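Local coordinates for protein HTH-type transcriptional activator AmpR (Citrobacter freundii, PDB 3KOS) that regulates expression of the AmpC beta-lactamase gene as a LysR-type transcription factor, represented here by its effector-binding domain, at residues I95-P98 with A99-L102; M142-A145 with A146-G149; I184-L187 with Q188-E192. One frame throughout, in Å; residues are numbered along the deposited sequence.

Interaction 1 (I95-P98 with A99-L102); sequences IQTP and ADIL
The D100 carboxylate, in a run of overlapping turns closed by i+3 to i backbone bonds between helix 89-92 and strand 106-109, is the flat group at the centre of this contact, its OD2 held by two backbone N-H groups at different angles to its plane. Q96 N donates to the OD2 lone pair that faces away from OD1 (2.9 Å, N-H...O angle 161°), while T97 N reaches the same oxygen, at 3.1 Å, from above the plane. The Q96 side chain bends at chi2 and passes obliquely by the carboxylate with its amide turned 65° against it; its OE1 stays 3.6 Å from D100 OD2, while Q96 NE2 makes a weak hydrogen bond to S93 O.

In the turns themselves, D100 N bonds to T97 O and I101 N to P98 O (3.0 Å); L102 N to A99 O repeats the pattern. D100 CG lies anti to its own carbonyl carbon (chi1 -72°), which brings the carboxylate back to the N-H groups of Q96 and T97. D100 CB meanwhile packs 3.7 Å from I95 CA. The two bonds to OD2 thus tie the backbone entering the turns to D100.

On the apolar side, I95 CG2 lies 4.3 Å from I101 CG1. I95 also rests on F104 and F173, and I101 on W115, W118 and M119, so these two buried residues join the turn to helix 114-121 and to nearby loops. P98 continues that surface against W118 and F173. A water accepts from A99 N at 2.9 Å and makes a longer, weak bond with T97 OG1.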
ATOM      1  N   ILE A  95     -21.521   3.557 -15.857  1.00 21.24           N
ATOM      2  CA  ILE A  95     -21.286   2.157 -16.183  1.00 20.31           C
ATOM      3  C   ILE A  95     -22.567   1.354 -16.005  1.00 23.80           C
ATOM      4  O   ILE A  95     -23.042   1.154 -14.886  1.00 24.14           O
ATOM      5  CB  ILE A  95     -20.144   1.571 -15.321  1.00 20.60           C
ATOM      6  CG1 ILE A  95     -18.828   2.266 -15.678  1.00 18.76           C
ATOM      7  CG2 ILE A  95     -20.038   0.063 -15.501  1.00 18.68           C
ATOM      8  CD1 ILE A  95     -17.681   1.968 -14.719  1.00 19.81           C
ATOM      9  N   GLN A  96     -23.132   0.913 -17.123  1.00 25.22           N
ATOM     10  CA  GLN A  96     -24.353   0.115 -17.102  1.00 24.39           C
ATOM     11  C   GLN A  96     -24.077  -1.312 -17.563  1.00 20.72           C
ATOM     12  O   GLN A  96     -24.716  -2.259 -17.098  1.00 24.61           O
ATOM     13  CB  GLN A  96     -25.438   0.768 -17.969  1.00 26.80           C
ATOM     14  CG  GLN A  96     -26.074   2.006 -17.338  1.00 33.39           C
ATOM     15  CD  GLN A  96     -25.262   3.282 -17.548  1.00 37.92           C
ATOM     16  OE1 GLN A  96     -24.761   3.545 -18.645  1.00 40.22           O
ATOM     17  NE2 GLN A  96     -25.149   4.092 -16.496  1.00 37.54           N
ATOM     18  N   THR A  97     -23.112  -1.462 -18.463  1.00 19.94           N
ATOM     19  CA  THR A  97     -22.705  -2.772 -18.953  1.00 19.65           C
ATOM     20  C   THR A  97     -21.183  -2.904 -18.876  1.00 19.75           C
ATOM     21  O   THR A  97     -20.478  -1.910 -18.779  1.00 20.83           O
ATOM     22  CB  THR A  97     -23.151  -2.993 -20.418  1.00 24.40           C
ATOM     23  OG1 THR A  97     -22.390  -2.142 -21.283  1.00 26.35           O
ATOM     24  CG2 THR A  97     -24.625  -2.673 -20.583  1.00 28.26           C
ATOM     25  N   PRO A  98     -20.671  -4.141 -18.903  1.00 20.32           N
ATOM     26  CA  PRO A  98     -19.221  -4.332 -18.804  1.00 18.65           C
ATOM     27  C   PRO A  98     -18.411  -3.516 -19.814  1.00 21.38           C
ATOM     28  O   PRO A  98     -17.336  -3.027 -19.466  1.00 18.24           O
ATOM     29  CB  PRO A  98     -19.058  -5.830 -19.053  1.00 19.20           C
ATOM     30  CG  PRO A  98     -20.319  -6.412 -18.486  1.00 19.46           C
ATOM     31  CD  PRO A  98     -21.401  -5.417 -18.819  1.00 20.99           C
ATOM     32  N   ALA A  99     -18.904  -3.364 -21.039  1.00 20.93           N
ATOM     33  CA  ALA A  99     -18.165  -2.599 -22.038  1.00 20.37           C
ATOM     34  C   ALA A  99     -17.944  -1.146 -21.601  1.00 18.29           C
ATOM     35  O   ALA A  99     -16.959  -0.511 -21.991  1.00 18.62           O
ATOM     36  CB  ALA A  99     -18.874  -2.654 -23.392  1.00 25.37           C
ATOM     37  N   ASP A 100     -18.857  -0.628 -20.788  1.00 16.52           N
ATOM     38  CA  ASP A 100     -18.768   0.750 -20.310  1.00 19.54           C
ATOM     39  C   ASP A 100     -17.527   0.989 -19.446  1.00 18.73           C
ATOM     40  O   ASP A 100     -17.081   2.122 -19.293  1.00 18.04           O
ATOM     41  CB  ASP A 100     -20.021   1.127 -19.511  1.00 18.10           C
ATOM     42  CG  ASP A 100     -21.252   1.296 -20.393  1.00 22.75           C
ATOM     43  OD1 ASP A 100     -21.095   1.555 -21.603  1.00 23.02           O
ATOM     44  OD2 ASP A 100     -22.374   1.170 -19.869  1.00 22.25           O
ATOM     45  N   ILE A 101     -16.985  -0.078 -18.868  1.00 17.78           N
ATOM     46  CA  ILE A 101     -15.773   0.036 -18.065  1.00 15.84           C
ATOM     47  C   ILE A 101     -14.670   0.692 -18.893  1.00 17.33           C
ATOM     48  O   ILE A 101     -13.852   1.462 -18.373  1.00 17.06           O
ATOM     49  CB  ILE A 101     -15.318  -1.338 -17.534  1.00 16.43           C
ATOM     50  CG1 ILE A 101     -16.281  -1.815 -16.442  1.00 16.74           C
ATOM     51  CG2 ILE A 101     -13.890  -1.267 -16.993  1.00 15.24           C
ATOM     52  CD1 ILE A 101     -16.092  -3.272 -16.012  1.00 16.59           C
ATOM     53  N   LEU A 102     -14.676   0.411 -20.194  1.00 16.68           N
ATOM     54  CA  LEU A 102     -13.624   0.876 -21.095  1.00 17.22           C
ATOM     55  C   LEU A 102     -13.718   2.362 -21.452  1.00 17.32           C
ATOM     56  O   LEU A 102     -12.879   2.891 -22.187  1.00 19.12           O
ATOM     57  CB  LEU A 102     -13.568  -0.002 -22.349  1.00 18.86           C
ATOM     58  CG  LEU A 102     -13.309  -1.471 -22.025  1.00 20.58           C
ATOM     59  CD1 LEU A 102     -13.348  -2.341 -23.267  1.00 24.83           C
ATOM     60  CD2 LEU A 102     -11.968  -1.611 -21.310  1.00 20.52           C
TER
HETATM   61  O   HOH W   1     -21.022  -4.919 -22.371  1.00 28.24           O

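Interaction 2 (M142-A145 with A146-G149); sequences MLEA and AQAG. Unlike the reference sequence in segment 146-149: A148 (reference Gly).
M142, present as selenomethionine, starts the contact through its backbone: A146 N donates to M142 O at 2.9 Å, an ordinary bond of helix 139-147, while the selenomethionine chain, extended as far as its selenium, leaves for the core beneath. L143 does more. Its carbonyl oxygen accepts Q147 N at 2.9 Å and also Q147 NE2 at 3.2 Å, the two donors arriving from opposite faces of the carbonyl plane. L143 O lies close to the plane of the Q147 amide, and Q147 CG is anti to its own carbonyl carbon (chi1 -70°), a rotation that carries the side chain back along the helix over L143 O. The L143 side chain adds a loose apolar touch, CD1 to A146 CB at 4.2 Å.

E144 follows, running alongside Q147 in the same direction. The same Q147 NE2 also makes a weak bond to E144 OE1 (2.9 Å, N-H...O angle only 127°), with carboxylate and amide planes nearly perpendicular. That amide may ease the crowding of charge where E144 OE1 comes close to E144 OE1 of the second subunit; the proximity could raise the tendency of one carboxylate to hold a proton. E144 O bonds to A148 N at 3.2 Å, and A145 O shares that donor weakly. The helix closes in a Schellman motif: G149 takes positive phi (76°), and its N bonds to A146 O.

M142, A145 and A146 pack on L107 of strand 106-109, M142 and A146 also on A153 of strand 153-156, where L143 meets A155. L143 and Q147 touch L163 of helix 161-165. On the outer face, E144 and A145 pack against I24 and F28 of helix 20-37 of the second subunit, placing this helix in the dimer interface.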
HETATM    1  N   MSE A 142      -4.092   0.553  -5.012  1.00  7.21           N
HETATM    2  CA  MSE A 142      -4.977   0.580  -6.179  1.00  6.54           C
HETATM    3  C   MSE A 142      -6.355   1.163  -5.831  1.00  8.29           C
HETATM    4  O   MSE A 142      -6.919   1.943  -6.604  1.00  9.79           O
HETATM    5  CB  MSE A 142      -5.159  -0.832  -6.746  1.00  6.90           C
HETATM    6  CG  MSE A 142      -6.059  -0.858  -7.944  1.00  9.60           C
HETATM    7 SE   MSE A 142      -6.560  -2.707  -8.424  1.00 23.37          SE
HETATM    8  CE  MSE A 142      -4.780  -3.499  -8.639  1.00 15.24           C
ATOM      9  N   LEU A 143      -6.904   0.766  -4.684  1.00  9.40           N
ATOM     10  CA  LEU A 143      -8.255   1.210  -4.304  1.00  7.87           C
ATOM     11  C   LEU A 143      -8.284   2.664  -3.850  1.00  9.96           C
ATOM     12  O   LEU A 143      -9.325   3.321  -3.925  1.00 10.49           O
ATOM     13  CB  LEU A 143      -8.880   0.296  -3.239  1.00  6.83           C
ATOM     14  CG  LEU A 143      -9.757  -0.832  -3.800  1.00  8.64           C
ATOM     15  CD1 LEU A 143     -11.029  -0.282  -4.429  1.00  6.90           C
ATOM     16  CD2 LEU A 143      -8.988  -1.696  -4.812  1.00  9.28           C
ATOM     17  N   GLU A 144      -7.151   3.171  -3.376  1.00  9.59           N
ATOM     18  CA  GLU A 144      -7.045   4.602  -3.125  1.00  9.94           C
ATOM     19  C   GLU A 144      -7.165   5.351  -4.439  1.00 11.79           C
ATOM     20  O   GLU A 144      -7.891   6.344  -4.534  1.00 10.52           O
ATOM     21  CB  GLU A 144      -5.735   4.964  -2.408  1.00 10.57           C
ATOM     22  CG  GLU A 144      -5.694   4.506  -0.963  1.00 14.58           C
ATOM     23  CD  GLU A 144      -6.824   5.114  -0.134  1.00 17.16           C
ATOM     24  OE1 GLU A 144      -7.658   4.345   0.398  1.00 21.16           O
ATOM     25  OE2 GLU A 144      -6.879   6.361  -0.031  1.00 17.52           O
ATOM     26  N   ALA A 145      -6.456   4.872  -5.461  1.00  8.95           N
ATOM     27  CA  ALA A 145      -6.530   5.498  -6.784  1.00  9.61           C
ATOM     28  C   ALA A 145      -7.945   5.394  -7.353  1.00 10.89           C
ATOM     29  O   ALA A 145      -8.446   6.345  -7.953  1.00 12.23           O
ATOM     30  CB  ALA A 145      -5.525   4.859  -7.736  1.00  9.10           C
ATOM     31  N   ALA A 146      -8.585   4.239  -7.168  1.00  9.49           N
ATOM     32  CA  ALA A 146      -9.965   4.051  -7.619  1.00 10.66           C
ATOM     33  C   ALA A 146     -10.951   4.983  -6.905  1.00 12.32           C
ATOM     34  O   ALA A 146     -11.857   5.538  -7.537  1.00 14.13           O
ATOM     35  CB  ALA A 146     -10.398   2.586  -7.469  1.00 10.03           C
ATOM     36  N   GLN A 147     -10.788   5.162  -5.597  1.00 12.08           N
ATOM     37  CA  GLN A 147     -11.664   6.089  -4.876  1.00 14.00           C
ATOM     38  C   GLN A 147     -11.539   7.496  -5.435  1.00 13.33           C
ATOM     39  O   GLN A 147     -12.510   8.257  -5.435  1.00 19.05           O
ATOM     40  CB  GLN A 147     -11.347   6.119  -3.388  1.00 12.37           C
ATOM     41  CG  GLN A 147     -11.724   4.865  -2.634  1.00 15.53           C
ATOM     42  CD  GLN A 147     -11.189   4.907  -1.235  1.00 18.41           C
ATOM     43  OE1 GLN A 147     -11.692   5.647  -0.389  1.00 18.38           O
ATOM     44  NE2 GLN A 147     -10.144   4.133  -0.982  1.00 14.09           N
ATOM     45  N   ALA A 148     -10.345   7.842  -5.915  1.00 14.56           N
ATOM     46  CA  ALA A 148     -10.084   9.171  -6.473  1.00 15.21           C
ATOM     47  C   ALA A 148     -10.610   9.313  -7.891  1.00 17.39           C
ATOM     48  O   ALA A 148     -10.501  10.382  -8.499  1.00 19.59           O
ATOM     49  CB  ALA A 148      -8.582   9.485  -6.441  1.00 18.07           C
ATOM     50  N   GLY A 149     -11.162   8.229  -8.427  1.00 17.04           N
ATOM     51  CA  GLY A 149     -11.654   8.223  -9.793  1.00 15.74           C
ATOM     52  C   GLY A 149     -10.586   8.134 -10.868  1.00 18.35           C
ATOM     53  O   GLY A 149     -10.821   8.558 -12.001  1.00 18.72           O
TER

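Interaction 3 (I184-L187 with Q188-E192); sequences ITRL and QSRPE
R186 NH1 points at R190 O, 2.7 Å away, in a moderately straight bond (N-H...O angle 156°) that lies in the guanidinium plane, so the carbonyl is met at the edge of the group. The same NH1 makes a long, weak bond to Q188 O at 3.4 Å. With CG anti to the backbone N (chi1 173°) and the chain bent at chi3, the R186 side chain curls over the turn just beyond its own strand; its CD packs against E192 CB at 4.0 Å.

What presents those carbonyls is a type I beta turn from L187 to R190, closed by R190 N to L187 O at 2.8 Å. It ends strand 181-187 and starts the connection to helix 194-209. R190 CB lies 4.0 Å from R186 CG, and the two arginine chains then diverge.

Further out, each charged end has its own partner: R186 NH2 forms a salt bridge with D74, R190 NH2 with D60, and E192 OE1 with R197. R186 also lies on Y61 and M196, and its backbone pairs with D74, which tethers the arginine to strand 73-86 by both chain and side chain.

E192 OE2 is 4.5 Å from R186 NE, well out of the guanidinium plane, which leaves attraction between charges but no directed bond. The guanidinium thus spans a carboxylate on the neighbouring strand and the carbonyls of the turn, and its positive charge probably stabilises carbonyl oxygens gathered where the strand ends.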
ATOM      1  N   ILE A 184      -1.463 -18.789   4.490  1.00  9.29           N
ATOM      2  CA  ILE A 184      -0.389 -18.559   5.451  1.00  9.71           C
ATOM      3  C   ILE A 184       0.710 -19.606   5.202  1.00  9.93           C
ATOM      4  O   ILE A 184       0.420 -20.786   5.044  1.00 12.58           O
ATOM      5  CB  ILE A 184      -0.902 -18.588   6.916  1.00 10.35           C
ATOM      6  CG1 ILE A 184       0.216 -18.175   7.891  1.00 12.16           C
ATOM      7  CG2 ILE A 184      -1.503 -19.947   7.269  1.00 13.31           C
ATOM      8  CD1 ILE A 184      -0.285 -17.779   9.296  1.00 10.81           C
ATOM      9  N   THR A 185       1.959 -19.174   5.139  1.00 10.43           N
ATOM     10  CA  THR A 185       3.031 -20.078   4.738  1.00 11.40           C
ATOM     11  C   THR A 185       4.226 -20.037   5.684  1.00 12.70           C
ATOM     12  O   THR A 185       4.570 -18.984   6.228  1.00 11.60           O
ATOM     13  CB  THR A 185       3.491 -19.824   3.265  1.00 14.61           C
ATOM     14  OG1 THR A 185       4.197 -18.579   3.161  1.00 11.51           O
ATOM     15  CG2 THR A 185       2.293 -19.795   2.338  1.00 14.79           C
ATOM     16  N   ARG A 186       4.835 -21.206   5.880  1.00 13.31           N
ATOM     17  CA  ARG A 186       6.046 -21.351   6.679  1.00 12.02           C
ATOM     18  C   ARG A 186       7.099 -21.974   5.771  1.00 13.32           C
ATOM     19  O   ARG A 186       6.824 -22.959   5.087  1.00 14.61           O
ATOM     20  CB  ARG A 186       5.759 -22.296   7.867  1.00 13.62           C
ATOM     21  CG  ARG A 186       6.965 -22.680   8.701  1.00 16.50           C
ATOM     22  CD  ARG A 186       6.626 -23.794   9.719  1.00 16.19           C
ATOM     23  NE  ARG A 186       6.145 -25.018   9.072  1.00 17.28           N
ATOM     24  CZ  ARG A 186       6.936 -26.025   8.713  1.00 20.25           C
ATOM     25  NH1 ARG A 186       8.239 -25.959   8.943  1.00 19.60           N
ATOM     26  NH2 ARG A 186       6.427 -27.099   8.129  1.00 24.59           N
ATOM     27  N   LEU A 187       8.292 -21.399   5.731  1.00 15.31           N
ATOM     28  CA  LEU A 187       9.385 -22.067   5.023  1.00 18.15           C
ATOM     29  C   LEU A 187       9.532 -23.445   5.643  1.00 18.07           C
ATOM     30  O   LEU A 187       9.497 -23.576   6.859  1.00 18.54           O
ATOM     31  CB  LEU A 187      10.693 -21.298   5.184  1.00 17.29           C
ATOM     32  CG  LEU A 187      10.817 -20.016   4.366  1.00 22.24           C
ATOM     33  CD1 LEU A 187      12.195 -19.403   4.559  1.00 22.24           C
ATOM     34  CD2 LEU A 187      10.556 -20.318   2.895  1.00 21.91           C
ATOM     35  N   GLN A 188       9.695 -24.472   4.821  1.00 21.01           N
ATOM     36  CA  GLN A 188       9.832 -25.818   5.364  1.00 26.11           C
ATOM     37  C   GLN A 188      11.017 -25.920   6.315  1.00 22.94           C
ATOM     38  O   GLN A 188      11.022 -26.747   7.220  1.00 24.60           O
ATOM     39  CB  GLN A 188       9.904 -26.865   4.251  1.00 31.43           C
ATOM     40  CG  GLN A 188       8.580 -27.016   3.513  1.00 33.95           C
ATOM     41  CD  GLN A 188       8.480 -28.290   2.698  1.00 45.03           C
ATOM     42  OE1 GLN A 188       9.456 -28.729   2.076  1.00 47.05           O
ATOM     43  NE2 GLN A 188       7.288 -28.889   2.685  1.00 43.38           N
ATOM     44  N   SER A 189      12.003 -25.048   6.137  1.00 24.34           N
ATOM     45  CA  SER A 189      13.183 -25.057   6.998  1.00 23.78           C
ATOM     46  C   SER A 189      13.013 -24.244   8.280  1.00 24.75           C
ATOM     47  O   SER A 189      13.915 -24.209   9.114  1.00 27.80           O
ATOM     48  CB  SER A 189      14.403 -24.554   6.227  1.00 27.90           C
ATOM     49  OG  SER A 189      14.183 -23.239   5.755  1.00 28.71           O
ATOM     50  N   ARG A 190      11.868 -23.586   8.438  1.00 19.70           N
ATOM     51  CA  ARG A 190      11.604 -22.792   9.638  1.00 20.39           C
ATOM     52  C   ARG A 190      10.866 -23.659  10.659  1.00 19.19           C
ATOM     53  O   ARG A 190       9.823 -24.231  10.348  1.00 21.29           O
ATOM     54  CB  ARG A 190      10.749 -21.568   9.294  1.00 20.49           C
ATOM     55  CG  ARG A 190      10.505 -20.610  10.463  1.00 20.82           C
ATOM     56  CD  ARG A 190      11.633 -19.607  10.619  1.00 19.30           C
ATOM     57  NE  ARG A 190      11.452 -18.717  11.764  1.00 18.96           N
ATOM     58  CZ  ARG A 190      12.203 -17.643  11.999  1.00 21.35           C
ATOM     59  NH1 ARG A 190      13.182 -17.317  11.156  1.00 23.74           N
ATOM     60  NH2 ARG A 190      11.974 -16.883  13.064  1.00 19.15           N
ATOM     61  N   PRO A 191      11.410 -23.767  11.877  1.00 21.17           N
ATOM     62  CA  PRO A 191      10.788 -24.599  12.915  1.00 24.12           C
ATOM     63  C   PRO A 191       9.412 -24.074  13.304  1.00 19.87           C
ATOM     64  O   PRO A 191       9.248 -22.873  13.486  1.00 21.45           O
ATOM     65  CB  PRO A 191      11.744 -24.451  14.105  1.00 24.77           C
ATOM     66  CG  PRO A 191      13.037 -24.005  13.515  1.00 28.69           C
ATOM     67  CD  PRO A 191      12.675 -23.164  12.330  1.00 23.87           C
ATOM     68  N   GLU A 192       8.439 -24.967  13.424  1.00 20.12           N
ATOM     69  CA  GLU A 192       7.102 -24.580  13.866  1.00 19.08           C
ATOM     70  C   GLU A 192       7.013 -24.580  15.390  1.00 20.82           C
ATOM     71  O   GLU A 192       7.210 -25.613  16.037  1.00 23.73           O
ATOM     72  CB  GLU A 192       6.067 -25.523  13.265  1.00 18.45           C
ATOM     73  CG  GLU A 192       4.634 -25.150  13.537  1.00 18.62           C
ATOM     74  CD  GLU A 192       3.681 -26.274  13.177  1.00 24.13           C
ATOM     75  OE1 GLU A 192       3.605 -27.266  13.942  1.00 25.40           O
ATOM     76  OE2 GLU A 192       3.009 -26.174  12.130  1.00 21.70           O
TER

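In the fold
Along the chain the three contacts follow one another in order, all within the LysR effector-binding domain, a periplasmic-binding-protein-like fold. Interactions 1 and 2 lie on the same side of the chain's centre, their own centres 18 Å apart and nearest atoms about 10 Å; strand 106-109 links them indirectly, following the turns of 95-102 and packing L107 against helix 139-147. Interaction 3 is on the opposite side, its centre 44 Å from that of interaction 1 and 35 Å from that of interaction 2, at the end of strand 181-187 in the six-stranded mixed sheet. Interaction 2 places helix 139-147 at the contact with the second subunit, which neither of the other two touches.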